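Local coordinates for 2-hydroxy-3-oxopropionate reductase (Polaromonas sp. JS666, PDB 4DLL), which probably catalyses the NAD(P)H-dependent reduction of 2-hydroxy-3-oxopropanoate (tartronate semialdehyde) to D-glycerate, at residues 104-109 with 135-140; 89-94 with 112-117; 142-147 with 170-175. All coordinates share one frame; numbering follows the deposited sequence.

Contact 1 (104-109 with 135-140); sequences VLFAQG and AARLGA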
loop_
_atom_site.group_PDB
_atom_site.type_symbol
_atom_site.label_atom_id
_atom_site.label_comp_id
_atom_site.label_asym_id
_atom_site.label_seq_id
_atom_site.Cartn_x
_atom_site.Cartn_y
_atom_site.Cartn_z
ATOM N N VAL A 104 -20.892 29.204 -3.453
ATOM C CA VAL A 104 -21.833 28.682 -4.463
ATOM C C VAL A 104 -23.250 28.300 -3.942
ATOM O O VAL A 104 -24.268 28.719 -4.512
ATOM C CB VAL A 104 -21.217 27.532 -5.282
ATOM C CG1 VAL A 104 -22.202 27.056 -6.351
ATOM C CG2 VAL A 104 -19.962 28.027 -5.948
ATOM N N LEU A 105 -23.302 27.530 -2.856
ATOM C CA LEU A 105 -24.574 27.077 -2.327
ATOM C C LEU A 105 -25.387 28.244 -1.781
ATOM O O LEU A 105 -26.586 28.352 -2.031
ATOM C CB LEU A 105 -24.340 26.049 -1.210
ATOM C CG LEU A 105 -24.368 24.538 -1.531
ATOM C CD1 LEU A 105 -24.084 23.760 -0.251
ATOM C CD2 LEU A 105 -25.714 24.158 -2.081
ATOM N N PHE A 106 -24.734 29.133 -1.038
ATOM C CA PHE A 106 -25.472 30.179 -0.334
ATOM C C PHE A 106 -25.234 31.587 -0.889
ATOM O O PHE A 106 -26.190 32.246 -1.262
ATOM C CB PHE A 106 -25.276 30.047 1.185
ATOM C CG PHE A 106 -25.517 28.640 1.684
ATOM C CD1 PHE A 106 -26.810 28.123 1.767
ATOM C CD2 PHE A 106 -24.446 27.812 2.019
ATOM C CE1 PHE A 106 -27.038 26.795 2.182
ATOM C CE2 PHE A 106 -24.663 26.479 2.438
ATOM C CZ PHE A 106 -25.952 25.969 2.503
ATOM N N ALA A 107 -23.992 32.043 -1.015
ATOM C CA ALA A 107 -23.755 33.355 -1.656
ATOM C C ALA A 107 -24.379 33.478 -3.062
ATOM O O ALA A 107 -24.819 34.573 -3.454
ATOM C CB ALA A 107 -22.253 33.665 -1.737
ATOM N N GLN A 108 -24.374 32.367 -3.818
ATOM C CA GLN A 108 -24.819 32.331 -5.213
ATOM C C GLN A 108 -26.219 31.719 -5.356
ATOM O O GLN A 108 -26.733 31.592 -6.440
ATOM C CB GLN A 108 -23.796 31.578 -6.100
ATOM C CG GLN A 108 -22.602 32.409 -6.541
ATOM C CD GLN A 108 -21.814 31.794 -7.731
ATOM O OE1 GLN A 108 -20.616 31.498 -7.598
ATOM N NE2 GLN A 108 -22.484 31.599 -8.891
ATOM N N GLY A 109 -26.821 31.317 -4.251
ATOM C CA GLY A 109 -28.228 30.972 -4.250
ATOM C C GLY A 109 -28.623 29.668 -4.928
ATOM O O GLY A 109 -29.743 29.541 -5.412
ATOM N N ALA A 135 -25.009 19.683 5.225
ATOM C CA ALA A 135 -26.138 18.771 5.328
ATOM C C ALA A 135 -27.273 19.363 6.224
ATOM O O ALA A 135 -28.466 19.237 5.888
ATOM C CB ALA A 135 -25.641 17.465 5.877
ATOM N N ALA A 136 -26.897 20.058 7.330
ATOM C CA ALA A 136 -27.906 20.703 8.213
ATOM C C ALA A 136 -28.644 21.854 7.482
ATOM O O ALA A 136 -29.882 21.845 7.464
ATOM C CB ALA A 136 -27.271 21.185 9.572
ATOM N N ARG A 137 -27.897 22.791 6.853
ATOM C CA ARG A 137 -28.508 23.915 6.128
ATOM C C ARG A 137 -29.448 23.445 5.025
ATOM O O ARG A 137 -30.617 23.843 4.990
ATOM C CB ARG A 137 -27.494 24.865 5.499
ATOM C CG ARG A 137 -26.281 25.148 6.307
ATOM C CD ARG A 137 -26.345 26.356 7.168
ATOM N NE ARG A 137 -26.191 27.593 6.389
ATOM C CZ ARG A 137 -25.026 28.140 6.019
ATOM N NH1 ARG A 137 -23.858 27.564 6.318
ATOM N NH2 ARG A 137 -25.031 29.276 5.327
ATOM N N LEU A 138 -28.946 22.633 4.098
ATOM C CA LEU A 138 -29.828 22.103 3.036
ATOM C C LEU A 138 -31.058 21.389 3.595
ATOM O O LEU A 138 -32.163 21.541 3.068
ATOM C CB LEU A 138 -29.091 21.213 2.011
ATOM C CG LEU A 138 -27.811 21.782 1.414
ATOM C CD1 LEU A 138 -27.200 20.882 0.366
ATOM C CD2 LEU A 138 -28.001 23.163 0.832
ATOM N N GLY A 139 -30.872 20.584 4.624
ATOM C CA GLY A 139 -32.009 19.929 5.254
ATOM C C GLY A 139 -32.996 20.985 5.758
ATOM O O GLY A 139 -34.211 20.861 5.544
ATOM N N ALA A 140 -32.477 22.059 6.371
ATOM C CA ALA A 140 -33.321 23.227 6.751
ATOM C C ALA A 140 -34.255 23.552 5.585
ATOM O O ALA A 140 -35.397 23.946 5.795
ATOM C CB ALA A 140 -32.459 24.472 7.091
#
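Phe106 and Arg137 stack face to face where helices 98-107 and 128-140 of the Rossmann-type domain meet; each belongs to a successive beta-alpha-beta crossover of the sheet. The guanidinium of Arg137 lies flat over one face of the Phe106 ring, the planes 14° apart. Arg137 CZ stands 4.1 Å from the ring centroid and close to the ring normal, so the pair is also a cation-pi interaction. Arginine suits this place because its long chain can fold back on itself: bends at chi2 (-93°) and chi3 (-76°) carry the planar end round over the ring. The root of the chain touches too, Arg137 CB lying 3.5 Å from Phe106 CZ at the rim. The opposite face of the ring has Leu105 CB 3.6 Å above its plane, so the aromatic is sandwiched between a charged group and an aliphatic one. Asp133 offers the guanidinium a second partner, but as a long, weak ion pair.

Beneath this partly exposed stack lies a buried leucine pair. Leu105 and Leu138 meet at about a right angle through their branched ends, and Ala111 of helix 110-113 packs against Leu105, Phe106 and Leu138 alike. One methyl joins the two layers: Leu138 CD2 sits 3.8 Å from Leu105 CD2 and 3.9 Å from Phe106 CZ.

Contact 2 (89-94 with 112-117); sequences DIVVSM and AAMKPG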
loop_
_atom_site.group_PDB
_atom_site.type_symbol
_atom_site.label_atom_id
_atom_site.label_comp_id
_atom_site.label_asym_id
_atom_site.label_seq_id
_atom_site.Cartn_x
_atom_site.Cartn_y
_atom_site.Cartn_z
ATOM N N ASP A 89 -32.773 17.025 -10.528
ATOM C CA ASP A 89 -33.084 15.988 -9.537
ATOM C C ASP A 89 -31.900 15.768 -8.602
ATOM O O ASP A 89 -32.094 15.596 -7.417
ATOM C CB ASP A 89 -33.364 14.670 -10.266
ATOM C CG ASP A 89 -34.545 14.770 -11.202
ATOM O OD1 ASP A 89 -35.578 15.304 -10.784
ATOM O OD2 ASP A 89 -34.435 14.331 -12.360
ATOM N N ILE A 90 -30.688 15.728 -9.161
ATOM C CA ILE A 90 -29.455 15.518 -8.408
ATOM C C ILE A 90 -28.452 16.615 -8.830
ATOM O O ILE A 90 -28.192 16.807 -10.024
ATOM C CB ILE A 90 -28.913 14.131 -8.623
ATOM C CG1 ILE A 90 -29.962 13.066 -8.179
ATOM C CG2 ILE A 90 -27.569 13.978 -7.909
ATOM C CD1 ILE A 90 -29.413 11.621 -8.078
ATOM N N VAL A 91 -27.959 17.379 -7.867
ATOM C CA VAL A 91 -26.896 18.340 -8.141
ATOM C C VAL A 91 -25.569 17.818 -7.590
ATOM O O VAL A 91 -25.457 17.542 -6.403
ATOM C CB VAL A 91 -27.244 19.717 -7.558
ATOM C CG1 VAL A 91 -25.997 20.677 -7.588
ATOM C CG2 VAL A 91 -28.452 20.325 -8.321
ATOM N N VAL A 92 -24.581 17.667 -8.464
ATOM C CA VAL A 92 -23.276 17.146 -8.094
ATOM C C VAL A 92 -22.252 18.276 -8.053
ATOM O O VAL A 92 -21.937 18.845 -9.108
ATOM C CB VAL A 92 -22.818 16.077 -9.092
ATOM C CG1 VAL A 92 -21.526 15.437 -8.641
ATOM C CG2 VAL A 92 -23.919 15.012 -9.264
ATOM N N SER A 93 -21.758 18.610 -6.852
ATOM C CA SER A 93 -20.561 19.494 -6.720
ATOM C C SER A 93 -19.167 18.829 -6.912
ATOM O O SER A 93 -18.797 17.873 -6.241
ATOM C CB SER A 93 -20.596 20.304 -5.401
ATOM O OG SER A 93 -19.276 20.665 -4.994
HETATM N N MSE A 94 -18.372 19.388 -7.817
HETATM C CA MSE A 94 -17.003 18.961 -8.014
HETATM C C MSE A 94 -16.087 20.171 -7.802
HETATM O O MSE A 94 -15.084 20.416 -8.507
HETATM C CB MSE A 94 -16.866 18.346 -9.391
HETATM C CG MSE A 94 -17.653 17.033 -9.484
HETATM SE SE MSE A 94 -17.529 16.356 -11.260
HETATM C CE MSE A 94 -18.390 14.583 -11.120
ATOM N N ALA A 112 -31.018 27.924 -2.476
ATOM C CA ALA A 112 -32.285 28.655 -2.499
ATOM C C ALA A 112 -33.123 28.187 -3.660
ATOM O O ALA A 112 -34.330 28.007 -3.520
ATOM C CB ALA A 112 -32.025 30.163 -2.601
ATOM N N ALA A 113 -32.460 27.949 -4.786
ATOM C CA ALA A 113 -33.131 27.616 -6.037
ATOM C C ALA A 113 -33.446 26.127 -6.307
ATOM O O ALA A 113 -34.240 25.826 -7.181
ATOM C CB ALA A 113 -32.371 28.222 -7.197
HETATM N N MSE A 114 -32.864 25.204 -5.554
HETATM C CA MSE A 114 -33.169 23.779 -5.797
HETATM C C MSE A 114 -34.619 23.335 -5.479
HETATM O O MSE A 114 -35.212 23.781 -4.509
HETATM C CB MSE A 114 -32.144 22.869 -5.119
HETATM C CG MSE A 114 -30.746 22.860 -5.798
HETATM SE SE MSE A 114 -29.337 21.938 -4.655
HETATM C CE MSE A 114 -30.041 20.023 -4.607
ATOM N N LYS A 115 -35.145 22.452 -6.328
ATOM C CA LYS A 115 -36.404 21.699 -6.160
ATOM C C LYS A 115 -36.617 21.145 -4.766
ATOM O O LYS A 115 -35.666 20.846 -4.073
ATOM C CB LYS A 115 -36.391 20.463 -7.064
ATOM C CG LYS A 115 -36.997 20.612 -8.443
ATOM C CD LYS A 115 -37.472 19.233 -9.005
ATOM C CE LYS A 115 -36.375 18.518 -9.796
ATOM N NZ LYS A 115 -36.844 17.756 -11.033
ATOM N N PRO A 116 -37.880 20.970 -4.353
ATOM C CA PRO A 116 -38.061 20.082 -3.218
ATOM C C PRO A 116 -37.857 18.629 -3.717
ATOM O O PRO A 116 -38.045 18.342 -4.900
ATOM C CB PRO A 116 -39.523 20.356 -2.778
ATOM C CG PRO A 116 -40.027 21.494 -3.644
ATOM C CD PRO A 116 -39.176 21.446 -4.881
ATOM N N GLY A 117 -37.404 17.749 -2.835
ATOM C CA GLY A 117 -37.069 16.352 -3.207
ATOM C C GLY A 117 -35.703 16.137 -3.882
ATOM O O GLY A 117 -35.280 15.014 -4.085
HETATM O O HOH W 1 -33.834 13.720 -5.816
#
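In the Rossmann-type domain, the beta-alpha-beta crossover from strand 90-93 to strand 119-122 is tied where its first strand begins to the turn that leads into its second, by Asp89 with Lys115 and Val91 with Met114. The polar tie is a salt bridge, Lys115 NZ donating to Asp89 OD1 at 2.8 Å. The ammonium meets the oxygen from above the carboxylate plane, 41° out of it. Lysine suits the position because its flexible chain can span the gap: bends in the outer half of the chain bring NZ to the acid, and NZ also makes a weak hydrogen bond to Asp87 O. The other carboxylate oxygen of Asp89, OD2, accepts hydrogen bonds from the backbone N atoms of Arg32 and Lys33, so the acid is held at both oxygens and its rotation is restrained. A methionine in place of Lys115 would probably leave Asp89 OD1 without its countercharge and the carboxylate less firmly held, resting on the bonds at OD2.

A water adds a backbone link, donating to Asp89 O at 3.0 Å and to Gly117 O at 2.6 Å. Gly117 has positive phi, a conformation that glycine adopts readily.

Deeper in, the contact turns apolar. Met114, present as selenomethionine, runs extended until chi3 (64°) bends its end, which sets CE 4.1 Å from Val91 CG2, with SE equally near that methyl. A beta-branched valine fits the strand, and the long unbranched methionine reaches it from the loop after helix 110-113. Val91 and Met114 both also touch Phe120 of strand 119-122 and Ala85 of helix 81-85, so the pair lies between the sheet and that helix.

Contact 3 (142-147 with 170-175); sequences GIAHLD and PADFER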
loop_
_atom_site.group_PDB
_atom_site.type_symbol
_atom_site.label_atom_id
_atom_site.label_comp_id
_atom_site.label_asym_id
_atom_site.label_seq_id
_atom_site.Cartn_x
_atom_site.Cartn_y
_atom_site.Cartn_z
ATOM N N GLY A 142 -35.334 21.497 2.989
ATOM C CA GLY A 142 -35.990 20.359 2.288
ATOM C C GLY A 142 -35.101 19.642 1.252
ATOM O O GLY A 142 -35.571 18.894 0.377
ATOM N N ILE A 143 -33.802 19.868 1.337
ATOM C CA ILE A 143 -32.872 19.275 0.353
ATOM C C ILE A 143 -31.912 18.337 1.059
ATOM O O ILE A 143 -31.228 18.727 2.030
ATOM C CB ILE A 143 -32.009 20.336 -0.386
ATOM C CG1 ILE A 143 -32.848 21.468 -0.988
ATOM C CG2 ILE A 143 -31.147 19.691 -1.442
ATOM C CD1 ILE A 143 -32.035 22.742 -1.037
ATOM N N ALA A 144 -31.893 17.112 0.539
ATOM C CA ALA A 144 -31.010 16.037 0.952
ATOM C C ALA A 144 -29.565 16.301 0.544
ATOM O O ALA A 144 -29.290 16.992 -0.398
ATOM C CB ALA A 144 -31.523 14.619 0.347
ATOM N N HIS A 145 -28.650 15.684 1.255
ATOM C CA HIS A 145 -27.231 15.864 1.077
ATOM C C HIS A 145 -26.626 14.496 1.334
ATOM O O HIS A 145 -26.997 13.826 2.289
ATOM C CB HIS A 145 -26.747 16.809 2.153
ATOM C CG HIS A 145 -25.317 17.239 2.017
ATOM N ND1 HIS A 145 -24.267 16.491 2.506
ATOM C CD2 HIS A 145 -24.774 18.384 1.535
ATOM C CE1 HIS A 145 -23.131 17.127 2.268
ATOM N NE2 HIS A 145 -23.412 18.268 1.677
ATOM N N LEU A 146 -25.729 14.063 0.452
ATOM C CA LEU A 146 -24.808 12.981 0.772
ATOM C C LEU A 146 -23.451 13.513 0.493
ATOM O O LEU A 146 -23.323 14.401 -0.345
ATOM C CB LEU A 146 -24.964 11.820 -0.184
ATOM C CG LEU A 146 -26.122 10.942 0.079
ATOM C CD1 LEU A 146 -27.204 11.709 -0.509
ATOM C CD2 LEU A 146 -25.790 9.743 -0.775
ATOM N N ASP A 147 -22.440 12.920 1.110
ATOM C CA ASP A 147 -21.087 13.362 0.844
ATOM C C ASP A 147 -20.482 12.121 0.242
ATOM O O ASP A 147 -20.486 11.060 0.889
ATOM C CB ASP A 147 -20.333 13.911 2.110
ATOM C CG ASP A 147 -20.437 12.999 3.330
ATOM O OD1 ASP A 147 -21.566 12.772 3.861
ATOM O OD2 ASP A 147 -19.380 12.531 3.799
ATOM N N PRO A 170 -29.765 6.260 4.662
ATOM C CA PRO A 170 -29.855 5.135 3.717
ATOM C C PRO A 170 -30.794 5.417 2.548
ATOM O O PRO A 170 -30.404 5.216 1.414
ATOM C CB PRO A 170 -30.350 3.969 4.583
ATOM C CG PRO A 170 -29.882 4.284 5.901
ATOM C CD PRO A 170 -30.070 5.807 6.024
ATOM N N ALA A 171 -31.986 5.945 2.819
ATOM C CA ALA A 171 -32.940 6.314 1.760
ATOM C C ALA A 171 -32.369 7.259 0.711
ATOM O O ALA A 171 -32.620 7.075 -0.459
ATOM C CB ALA A 171 -34.207 6.913 2.362
ATOM N N ASP A 172 -31.593 8.263 1.126
ATOM C CA ASP A 172 -30.994 9.187 0.176
ATOM C C ASP A 172 -29.923 8.446 -0.661
ATOM O O ASP A 172 -29.848 8.607 -1.897
ATOM C CB ASP A 172 -30.397 10.394 0.925
ATOM C CG ASP A 172 -31.468 11.323 1.504
ATOM O OD1 ASP A 172 -32.529 11.468 0.871
ATOM O OD2 ASP A 172 -31.248 11.953 2.564
ATOM N N PHE A 173 -29.114 7.609 0.022
ATOM C CA PHE A 173 -28.095 6.848 -0.641
ATOM C C PHE A 173 -28.727 5.904 -1.652
ATOM O O PHE A 173 -28.201 5.785 -2.751
ATOM C CB PHE A 173 -27.230 6.059 0.369
ATOM C CG PHE A 173 -26.259 5.102 -0.277
ATOM C CD1 PHE A 173 -25.018 5.577 -0.773
ATOM C CD2 PHE A 173 -26.582 3.734 -0.398
ATOM C CE1 PHE A 173 -24.095 4.738 -1.370
ATOM C CE2 PHE A 173 -25.671 2.839 -1.018
ATOM C CZ PHE A 173 -24.416 3.328 -1.504
ATOM N N GLU A 174 -29.834 5.230 -1.301
ATOM C CA GLU A 174 -30.499 4.430 -2.348
ATOM C C GLU A 174 -31.012 5.309 -3.487
ATOM O O GLU A 174 -30.860 4.997 -4.653
ATOM C CB GLU A 174 -31.614 3.558 -1.769
ATOM C CG GLU A 174 -31.057 2.569 -0.791
ATOM C CD GLU A 174 -30.246 1.509 -1.502
ATOM O OE1 GLU A 174 -30.795 0.950 -2.486
ATOM O OE2 GLU A 174 -29.070 1.235 -1.101
ATOM N N ARG A 175 -31.603 6.438 -3.166
ATOM C CA ARG A 175 -31.975 7.333 -4.243
ATOM C C ARG A 175 -30.801 7.620 -5.180
ATOM O O ARG A 175 -30.994 7.751 -6.396
ATOM C CB ARG A 175 -32.586 8.617 -3.708
ATOM C CG ARG A 175 -34.014 8.428 -3.289
ATOM C CD ARG A 175 -34.671 9.672 -2.704
ATOM N NE ARG A 175 -36.115 9.546 -2.922
ATOM C CZ ARG A 175 -36.785 10.093 -3.947
ATOM N NH1 ARG A 175 -36.139 10.846 -4.840
ATOM N NH2 ARG A 175 -38.106 9.908 -4.075
HETATM O O HOH W 2 -28.638 12.033 3.356
#
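Apolar contacts come first: Leu146, on strand 144-151, pushes its two methyl groups against helix 170-183, which crosses the strand at 78° with the axes of the short segments 8.7 Å apart. Leu146 CD1 lies 3.7 Å from Asp172 CB, while Leu146 CD2 approaches the helix backbone itself, 3.7 Å from Phe173 CA. The same CD2 is near the plane of the Phe173 ring, at its edge. A forked leucine suits this place because its branches can touch two successive helix residues at once. Phe173 carries its ring on past the leucine to stack on His188, its CG lying opposite the backbone N about the first torsion (chi1 172°), and its side chain also touches Leu180.

The second kind of contact pairs a methyl with a carboxylate. Ala144 CB faces the end of Asp172, 3.3 Å from OD1 and 3.5 Å from OD2, so both oxygens lie close to one small side chain. Alanine is short enough to let the acid come in close to the strand.

Polar bonding between the segments runs through solvent. A water donates to His145 O at 2.7 Å and to Asp172 OD2 at 2.7 Å, joining strand carbonyl to acid. The side chain of His145 leaves the strand on the other side, where it packs on helix 128-140, so helices 128-140 and 170-183 lie on opposite faces of the sheet.

With no direct hydrogen bond across, strand and helix are held by van der Waals contact and the water. Asp172 lies in the first turn of its helix, where the helix dipole would probably favour its negative charge; the water donates a hydrogen to each of two oxygens that, with the acid ionised as is likely, could not bond one another.

In the fold
All three contacts lie in the Rossmann-type domain, on the same side of the chain's centre. Contacts 1 and 2 interleave along the chain, since helices 98-107 and 110-113 follow strand 90-93, and their centres are about 10 Å apart. Contact 3 follows both in sequence, its centre about 15 Å from contact 1 and 11 Å from contact 2. Its segment 142-147 touches each: Leu138 O and Ile143 N, 2.9 Å apart, probably bond in the Schellman motif that ends helix 128-140, and Met114 CE packs 3.4 Å from Ile143 CG2. Strand 33-37, in the same sheet, leads into a glycine-rich turn consistent with the dinucleotide site of such folds.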